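Local coordinates for HIT domain-containing protein (Leishmania major, PDB 3KSV) that probably acts as a nucleotide hydrolase or transferase of the histidine triad (HIT) family and binds a zinc ion, at residues C13-I18 / H106-I111. Sequence-based numbering, arbitrary orientation.
With ZN (zinc ion), chain B.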
ATOM      1  N   CYS A  13      -9.998   7.276  18.545  1.00 26.70           N
ATOM      2  CA  CYS A  13      -9.438   6.457  17.463  1.00 24.78           C
ATOM      3  C   CYS A  13      -9.574   4.986  17.799  1.00 24.68           C
ATOM      4  O   CYS A  13      -8.853   4.475  18.655  1.00 24.05           O
ATOM      5  CB  CYS A  13      -7.966   6.783  17.243  1.00 24.63           C
ATOM      6  SG  CYS A  13      -7.123   5.661  16.098  1.00 20.19           S
ATOM      7  N   ILE A  14     -10.464   4.289  17.100  1.00 24.36           N
ATOM      8  CA  ILE A  14     -10.701   2.883  17.398  1.00 24.32           C
ATOM      9  C   ILE A  14      -9.468   1.994  17.300  1.00 24.01           C
ATOM     10  O   ILE A  14      -9.403   0.987  17.992  1.00 23.91           O
ATOM     11  CB  ILE A  14     -11.873   2.258  16.572  1.00 24.69           C
ATOM     12  CG1 ILE A  14     -11.529   2.110  15.082  1.00 25.06           C
ATOM     13  CG2 ILE A  14     -13.178   3.062  16.772  1.00 25.69           C
ATOM     14  CD1 ILE A  14     -12.499   1.129  14.325  1.00 26.30           C
ATOM     15  N   PHE A  15      -8.476   2.346  16.478  1.00 23.79           N
ATOM     16  CA  PHE A  15      -7.277   1.499  16.391  1.00 23.52           C
ATOM     17  C   PHE A  15      -6.375   1.692  17.587  1.00 23.56           C
ATOM     18  O   PHE A  15      -5.784   0.737  18.077  1.00 23.56           O
ATOM     19  CB  PHE A  15      -6.500   1.704  15.083  1.00 23.64           C
ATOM     20  CG  PHE A  15      -7.230   1.211  13.870  1.00 22.82           C
ATOM     21  CD1 PHE A  15      -7.980   0.047  13.911  1.00 23.52           C
ATOM     22  CD2 PHE A  15      -7.152   1.896  12.682  1.00 22.12           C
ATOM     23  CE1 PHE A  15      -8.648  -0.404  12.794  1.00 23.77           C
ATOM     24  CE2 PHE A  15      -7.828   1.450  11.576  1.00 22.19           C
ATOM     25  CZ  PHE A  15      -8.575   0.303  11.630  1.00 22.74           C
ATOM     26  N   CYS A  16      -6.289   2.914  18.083  1.00 23.67           N
ATOM     27  CA  CYS A  16      -5.621   3.130  19.361  1.00 24.12           C
ATOM     28  C   CYS A  16      -6.318   2.377  20.499  1.00 24.23           C
ATOM     29  O   CYS A  16      -5.661   1.844  21.387  1.00 24.03           O
ATOM     30  CB  CYS A  16      -5.520   4.618  19.689  1.00 24.49           C
ATOM     31  SG  CYS A  16      -4.196   5.481  18.795  1.00 25.62           S
ATOM     32  N   LYS A  17      -7.641   2.313  20.464  1.00 24.65           N
ATOM     33  CA  LYS A  17      -8.388   1.573  21.486  1.00 25.55           C
ATOM     34  C   LYS A  17      -8.027   0.078  21.440  1.00 26.00           C
ATOM     35  O   LYS A  17      -7.794  -0.533  22.468  1.00 26.00           O
ATOM     36  CB  LYS A  17      -9.890   1.744  21.292  1.00 25.56           C
ATOM     37  CG  LYS A  17     -10.420   3.127  21.617  1.00 26.94           C
ATOM     38  CD  LYS A  17     -11.953   3.106  21.641  1.00 29.33           C
ATOM     39  CE  LYS A  17     -12.547   4.499  21.558  1.00 31.31           C
ATOM     40  NZ  LYS A  17     -12.439   5.177  22.859  1.00 32.07           N
ATOM     41  N   ILE A  18      -7.979  -0.491  20.239  1.00 26.65           N
ATOM     42  CA  ILE A  18      -7.526  -1.870  20.044  1.00 27.18           C
ATOM     43  C   ILE A  18      -6.080  -2.034  20.536  1.00 27.88           C
ATOM     44  O   ILE A  18      -5.774  -2.967  21.273  1.00 28.31           O
ATOM     45  CB  ILE A  18      -7.626  -2.279  18.569  1.00 27.04           C
ATOM     46  CG1 ILE A  18      -9.088  -2.363  18.151  1.00 27.20           C
ATOM     47  CG2 ILE A  18      -6.952  -3.626  18.308  1.00 26.49           C
ATOM     48  CD1 ILE A  18      -9.263  -2.176  16.658  1.00 27.49           C
ATOM     49  N   HIS A 106      -6.100   6.929  11.505  1.00 19.69           N
ATOM     50  CA  HIS A 106      -4.888   6.222  11.950  1.00 19.22           C
ATOM     51  C   HIS A 106      -4.468   5.369  10.741  1.00 19.54           C
ATOM     52  O   HIS A 106      -5.319   4.728  10.107  1.00 20.19           O
ATOM     53  CB  HIS A 106      -5.220   5.399  13.220  1.00 18.86           C
ATOM     54  CG  HIS A 106      -4.071   4.618  13.810  1.00 18.19           C
ATOM     55  ND1 HIS A 106      -3.792   4.614  15.161  1.00 17.29           N
ATOM     56  CD2 HIS A 106      -3.180   3.768  13.253  1.00 16.54           C
ATOM     57  CE1 HIS A 106      -2.763   3.819  15.404  1.00 14.92           C
ATOM     58  NE2 HIS A 106      -2.370   3.296  14.259  1.00 13.93           N
ATOM     59  N   VAL A 107      -3.182   5.403  10.380  1.00 18.91           N
ATOM     60  CA  VAL A 107      -2.711   4.687   9.185  1.00 18.16           C
ATOM     61  C   VAL A 107      -3.111   3.210   9.289  1.00 18.91           C
ATOM     62  O   VAL A 107      -2.860   2.554  10.305  1.00 18.04           O
ATOM     63  CB  VAL A 107      -1.181   4.779   9.029  1.00 17.79           C
ATOM     64  CG1 VAL A 107      -0.682   3.829   7.941  1.00 16.96           C
ATOM     65  CG2 VAL A 107      -0.755   6.234   8.722  1.00 17.36           C
ATOM     66  N   HIS A 108      -3.763   2.695   8.246  1.00 19.67           N
ATOM     67  CA  HIS A 108      -4.031   1.270   8.160  1.00 19.64           C
ATOM     68  C   HIS A 108      -3.982   0.813   6.707  1.00 19.63           C
ATOM     69  O   HIS A 108      -4.591   1.425   5.832  1.00 19.22           O
ATOM     70  CB  HIS A 108      -5.351   0.900   8.837  1.00 19.85           C
ATOM     71  CG  HIS A 108      -6.518   1.724   8.395  1.00 21.67           C
ATOM     72  ND1 HIS A 108      -6.637   3.062   8.699  1.00 22.71           N
ATOM     73  CD2 HIS A 108      -7.642   1.389   7.719  1.00 23.19           C
ATOM     74  CE1 HIS A 108      -7.779   3.517   8.216  1.00 23.65           C
ATOM     75  NE2 HIS A 108      -8.407   2.526   7.615  1.00 22.44           N
ATOM     76  N   PHE A 109      -3.201  -0.239   6.480  1.00 19.40           N
ATOM     77  CA  PHE A 109      -3.100  -0.902   5.194  1.00 19.16           C
ATOM     78  C   PHE A 109      -4.117  -2.033   5.140  1.00 18.46           C
ATOM     79  O   PHE A 109      -4.079  -2.941   5.947  1.00 19.39           O
ATOM     80  CB  PHE A 109      -1.692  -1.483   5.003  1.00 19.66           C
ATOM     81  CG  PHE A 109      -0.659  -0.466   4.691  1.00 19.26           C
ATOM     82  CD1 PHE A 109      -0.287  -0.230   3.371  1.00 17.91           C
ATOM     83  CD2 PHE A 109      -0.073   0.275   5.704  1.00 18.58           C
ATOM     84  CE1 PHE A 109       0.637   0.701   3.069  1.00 17.44           C
ATOM     85  CE2 PHE A 109       0.873   1.227   5.407  1.00 18.38           C
ATOM     86  CZ  PHE A 109       1.243   1.437   4.082  1.00 18.22           C
ATOM     87  N   HIS A 110      -5.028  -1.969   4.186  1.00 18.03           N
ATOM     88  CA  HIS A 110      -5.935  -3.062   3.904  1.00 17.59           C
ATOM     89  C   HIS A 110      -5.179  -4.054   3.002  1.00 17.66           C
ATOM     90  O   HIS A 110      -4.508  -3.621   2.039  1.00 16.83           O
ATOM     91  CB  HIS A 110      -7.149  -2.543   3.128  1.00 18.18           C
ATOM     92  CG  HIS A 110      -7.953  -1.483   3.834  1.00 17.57           C
ATOM     93  ND1 HIS A 110      -9.079  -1.775   4.566  1.00 18.55           N
ATOM     94  CD2 HIS A 110      -7.842  -0.129   3.839  1.00 19.89           C
ATOM     95  CE1 HIS A 110      -9.606  -0.651   5.019  1.00 18.98           C
ATOM     96  NE2 HIS A 110      -8.872   0.363   4.595  1.00 16.41           N
ATOM     97  N   ILE A 111      -5.282  -5.357   3.306  1.00 17.33           N
ATOM     98  CA  ILE A 111      -4.907  -6.424   2.355  1.00 16.96           C
ATOM     99  C   ILE A 111      -6.167  -7.199   2.025  1.00 16.43           C
ATOM    100  O   ILE A 111      -6.691  -7.913   2.880  1.00 16.93           O
ATOM    101  CB  ILE A 111      -3.785  -7.374   2.855  1.00 17.92           C
ATOM    102  CG1 ILE A 111      -2.623  -6.601   3.522  1.00 18.26           C
ATOM    103  CG2 ILE A 111      -3.216  -8.202   1.652  1.00 13.82           C
ATOM    104  CD1 ILE A 111      -2.958  -6.010   4.890  1.00 23.87           C
TER
HETATM  105 ZN    ZN B 201      -5.073   5.889  16.514  1.00 44.70          ZN
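Phe15 and His106 bring the two backbones closest, their CA atoms 6.9 Å apart, where the first turn of helix 14-20 meets the loop leading into strand 109-114. No hydrogen bond joins the segments; a zinc ion does, in a Cys2His2 site built on a CxxC turn and sharing His106 with the predicted histidine triad motif of this HIT-family protein. Cys13 SG binds the metal at 2.1 Å and, from the N-cap position, also accepts a capping bond from Cys16 N. Cys16 SG is the second thiolate ligand, lying at the edge of the His106 ring. With CG anti to the backbone N (chi1 -180°), that ring reaches zinc through His106 ND1 at 2.3 Å, and its NE2 is hydrogen-bonded to Pro52 O; His55 completes the site. Phe15 touches both His106 and His108: its CB lies over one face of His106, 4.1 Å from the centroid, a CH-pi contact, while its ring stands edge-to-face to each. Toward His108, the predicted nucleotidylated histidine, the planes meet at 62° and Phe15 CE2 comes to 3.5 Å from His108 CG. Within its own segment, His108 ND1 donates to His106 O over 2.5 Å, with the oxygen in the ring plane.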